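Local coordinates for MaoC domain protein dehydratase (Chloroflexus aurantiacus, PDB 4E3E) that catalyses the reversible dehydration of beta-methylmalyl-CoA to mesaconyl-CoA in the glyoxylate assimilation cycle, working as a homodimer, at residues A[76-81]-A[142-146]. Sequence-based numbering, arbitrary orientation.
Sequences TVPDIS and YIRWV
R144 reaches from strand 138-149 to residues 76-81, on helix 65-80, where both hydrogens of its NH2 are used. R144 NH2 donates to S81 OG (3.0 Å), almost straight at 176° and in the guanidinium plane, and to T76 OG1 (3.0 Å), more bent at 155°, with the oxygen tilted 17° from that plane. Extension of the arginine chain from CG to NE carries the charged group this far. A water bridges the two segments: it accepts from R144 NE (2.8 Å), donates to T76 OG1 and bonds Y142 OH (2.7 Å). T76 OG1 also bonds F73 O, and R144 NH1 bonds OD1 of N87, a residue assigned to the substrate site by similarity.

Apolar packing adds to this: I80 CG2 lies over one guanidinium face, 3.8 Å from R144 NH2, and meets V146 CG2 at 4.0 Å. A leucine in place of R144 would probably leave S81 OG and T76 OG1 without their shared donor and N87 OD1 without its NH1 partner. Helix and sheet of this hotdog domain are thus joined by a buried, directional arginine network, which probably also helps orient N87 beside the substrate site.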
ATOM      1  N   THR A  76     -19.766  -1.721  -9.659  1.00 23.81           N
ATOM      2  CA  THR A  76     -20.926  -2.465 -10.164  1.00 23.43           C
ATOM      3  C   THR A  76     -21.105  -3.764  -9.394  1.00 25.66           C
ATOM      4  O   THR A  76     -22.198  -4.351  -9.395  1.00 27.81           O
ATOM      5  CB  THR A  76     -20.811  -2.821 -11.673  1.00 25.83           C
ATOM      6  OG1 THR A  76     -19.905  -3.931 -11.871  1.00 23.22           O
ATOM      7  CG2 THR A  76     -20.380  -1.628 -12.485  1.00 25.46           C
ATOM      8  N   VAL A  77     -20.037  -4.207  -8.735  1.00 23.85           N
ATOM      9  CA  VAL A  77     -20.055  -5.530  -8.070  1.00 25.31           C
ATOM     10  C   VAL A  77     -21.202  -5.739  -7.044  1.00 27.70           C
ATOM     11  O   VAL A  77     -21.899  -6.773  -7.102  1.00 29.16           O
ATOM     12  CB  VAL A  77     -18.672  -5.899  -7.496  1.00 24.23           C
ATOM     13  CG1 VAL A  77     -18.745  -7.163  -6.627  1.00 22.52           C
ATOM     14  CG2 VAL A  77     -17.677  -6.099  -8.640  1.00 24.86           C
ATOM     15  N   PRO A  78     -21.418  -4.773  -6.116  1.00 27.67           N
ATOM     16  CA  PRO A  78     -22.506  -4.965  -5.134  1.00 24.49           C
ATOM     17  C   PRO A  78     -23.871  -5.279  -5.777  1.00 30.22           C
ATOM     18  O   PRO A  78     -24.598  -6.132  -5.269  1.00 33.61           O
ATOM     19  CB  PRO A  78     -22.554  -3.612  -4.398  1.00 29.26           C
ATOM     20  CG  PRO A  78     -21.168  -3.066  -4.537  1.00 30.37           C
ATOM     21  CD  PRO A  78     -20.774  -3.449  -5.944  1.00 26.49           C
ATOM     22  N   ASP A  79     -24.181  -4.628  -6.900  1.00 30.16           N
ATOM     23  CA  ASP A  79     -25.499  -4.743  -7.543  1.00 29.70           C
ATOM     24  C   ASP A  79     -25.594  -5.773  -8.666  1.00 31.69           C
ATOM     25  O   ASP A  79     -26.687  -6.247  -8.979  1.00 32.59           O
ATOM     26  CB  ASP A  79     -25.926  -3.384  -8.088  1.00 30.46           C
ATOM     27  CG  ASP A  79     -25.913  -2.310  -7.024  1.00 32.87           C
ATOM     28  OD1 ASP A  79     -26.525  -2.525  -5.963  1.00 32.97           O
ATOM     29  OD2 ASP A  79     -25.286  -1.260  -7.232  1.00 37.33           O
ATOM     30  N   ILE A  80     -24.464  -6.108  -9.282  1.00 33.36           N
ATOM     31  CA  ILE A  80     -24.475  -6.980 -10.456  1.00 31.04           C
ATOM     32  C   ILE A  80     -23.942  -8.377 -10.157  1.00 33.28           C
ATOM     33  O   ILE A  80     -24.572  -9.362 -10.531  1.00 32.17           O
ATOM     34  CB  ILE A  80     -23.691  -6.350 -11.639  1.00 31.29           C
ATOM     35  CG1 ILE A  80     -24.240  -4.958 -11.972  1.00 30.86           C
ATOM     36  CG2 ILE A  80     -23.677  -7.270 -12.866  1.00 32.63           C
ATOM     37  CD1 ILE A  80     -25.722  -4.904 -12.286  1.00 32.19           C
ATOM     38  N   SER A  81     -22.796  -8.469  -9.487  1.00 33.79           N
ATOM     39  CA  SER A  81     -22.093  -9.752  -9.404  1.00 31.39           C
ATOM     40  C   SER A  81     -21.867 -10.263  -7.989  1.00 31.64           C
ATOM     41  O   SER A  81     -21.189 -11.277  -7.806  1.00 33.95           O
ATOM     42  CB  SER A  81     -20.777  -9.730 -10.205  1.00 31.82           C
ATOM     43  OG  SER A  81     -19.962  -8.620  -9.846  1.00 29.45           O
ATOM     44  N   TYR A 142     -18.550  -0.383 -21.261  1.00 27.79           N
ATOM     45  CA  TYR A 142     -18.321  -1.755 -21.717  1.00 29.54           C
ATOM     46  C   TYR A 142     -19.570  -2.588 -21.452  1.00 30.11           C
ATOM     47  O   TYR A 142     -20.482  -2.163 -20.723  1.00 29.90           O
ATOM     48  CB  TYR A 142     -17.094  -2.388 -21.033  1.00 28.97           C
ATOM     49  CG  TYR A 142     -17.234  -2.492 -19.529  1.00 30.62           C
ATOM     50  CD1 TYR A 142     -17.955  -3.536 -18.949  1.00 27.76           C
ATOM     51  CD2 TYR A 142     -16.659  -1.536 -18.686  1.00 32.11           C
ATOM     52  CE1 TYR A 142     -18.110  -3.624 -17.567  1.00 31.03           C
ATOM     53  CE2 TYR A 142     -16.806  -1.614 -17.307  1.00 31.55           C
ATOM     54  CZ  TYR A 142     -17.536  -2.663 -16.753  1.00 27.52           C
ATOM     55  OH  TYR A 142     -17.699  -2.759 -15.389  1.00 28.14           O
ATOM     56  N   ILE A 143     -19.602  -3.770 -22.054  1.00 27.15           N
ATOM     57  CA  ILE A 143     -20.633  -4.747 -21.787  1.00 27.43           C
ATOM     58  C   ILE A 143     -19.950  -5.914 -21.104  1.00 27.79           C
ATOM     59  O   ILE A 143     -18.845  -6.301 -21.476  1.00 30.26           O
ATOM     60  CB  ILE A 143     -21.305  -5.217 -23.097  1.00 26.95           C
ATOM     61  CG1 ILE A 143     -22.133  -4.077 -23.708  1.00 27.09           C
ATOM     62  CG2 ILE A 143     -22.156  -6.463 -22.872  1.00 29.86           C
ATOM     63  CD1 ILE A 143     -22.405  -4.275 -25.180  1.00 30.84           C
ATOM     64  N   ARG A 144     -20.583  -6.461 -20.078  1.00 26.34           N
ATOM     65  CA  ARG A 144     -20.110  -7.712 -19.526  1.00 26.97           C
ATOM     66  C   ARG A 144     -21.319  -8.575 -19.245  1.00 29.82           C
ATOM     67  O   ARG A 144     -22.445  -8.065 -19.123  1.00 30.98           O
ATOM     68  CB  ARG A 144     -19.223  -7.499 -18.277  1.00 25.13           C
ATOM     69  CG  ARG A 144     -19.932  -7.250 -16.946  1.00 27.22           C
ATOM     70  CD  ARG A 144     -18.906  -7.236 -15.824  1.00 26.69           C
ATOM     71  NE  ARG A 144     -19.396  -6.746 -14.532  1.00 25.52           N
ATOM     72  CZ  ARG A 144     -19.470  -7.486 -13.423  1.00 29.11           C
ATOM     73  NH1 ARG A 144     -19.110  -8.779 -13.429  1.00 29.57           N
ATOM     74  NH2 ARG A 144     -19.900  -6.929 -12.293  1.00 29.28           N
ATOM     75  N   TRP A 145     -21.096  -9.880 -19.173  1.00 32.62           N
ATOM     76  CA  TRP A 145     -22.165 -10.786 -18.795  1.00 33.21           C
ATOM     77  C   TRP A 145     -21.685 -11.749 -17.766  1.00 31.67           C
ATOM     78  O   TRP A 145     -20.521 -12.148 -17.775  1.00 32.30           O
ATOM     79  CB  TRP A 145     -22.853 -11.443 -20.002  1.00 31.62           C
ATOM     80  CG  TRP A 145     -21.968 -12.206 -20.963  1.00 30.47           C
ATOM     81  CD1 TRP A 145     -21.880 -13.584 -21.111  1.00 34.22           C
ATOM     82  CD2 TRP A 145     -21.050 -11.655 -21.977  1.00 32.55           C
ATOM     83  NE1 TRP A 145     -20.989 -13.921 -22.102  1.00 34.57           N
ATOM     84  CE2 TRP A 145     -20.456 -12.816 -22.664  1.00 32.29           C
ATOM     85  CE3 TRP A 145     -20.671 -10.368 -22.369  1.00 33.13           C
ATOM     86  CZ2 TRP A 145     -19.520 -12.672 -23.681  1.00 31.62           C
ATOM     87  CZ3 TRP A 145     -19.727 -10.234 -23.399  1.00 31.00           C
ATOM     88  CH2 TRP A 145     -19.165 -11.360 -24.037  1.00 34.85           C
ATOM     89  N   VAL A 146     -22.579 -12.071 -16.837  1.00 34.97           N
ATOM     90  CA  VAL A 146     -22.256 -12.829 -15.628  1.00 36.58           C
ATOM     91  C   VAL A 146     -23.292 -13.923 -15.407  1.00 36.02           C
ATOM     92  O   VAL A 146     -24.472 -13.750 -15.720  1.00 40.43           O
ATOM     93  CB  VAL A 146     -22.208 -11.929 -14.359  1.00 37.29           C
ATOM     94  CG1 VAL A 146     -20.980 -11.045 -14.371  1.00 40.39           C
ATOM     95  CG2 VAL A 146     -23.426 -11.031 -14.266  1.00 40.41           C
TER
HETATM   96  O   HOH W   1     -20.055  -4.005 -14.775  1.00 36.67           O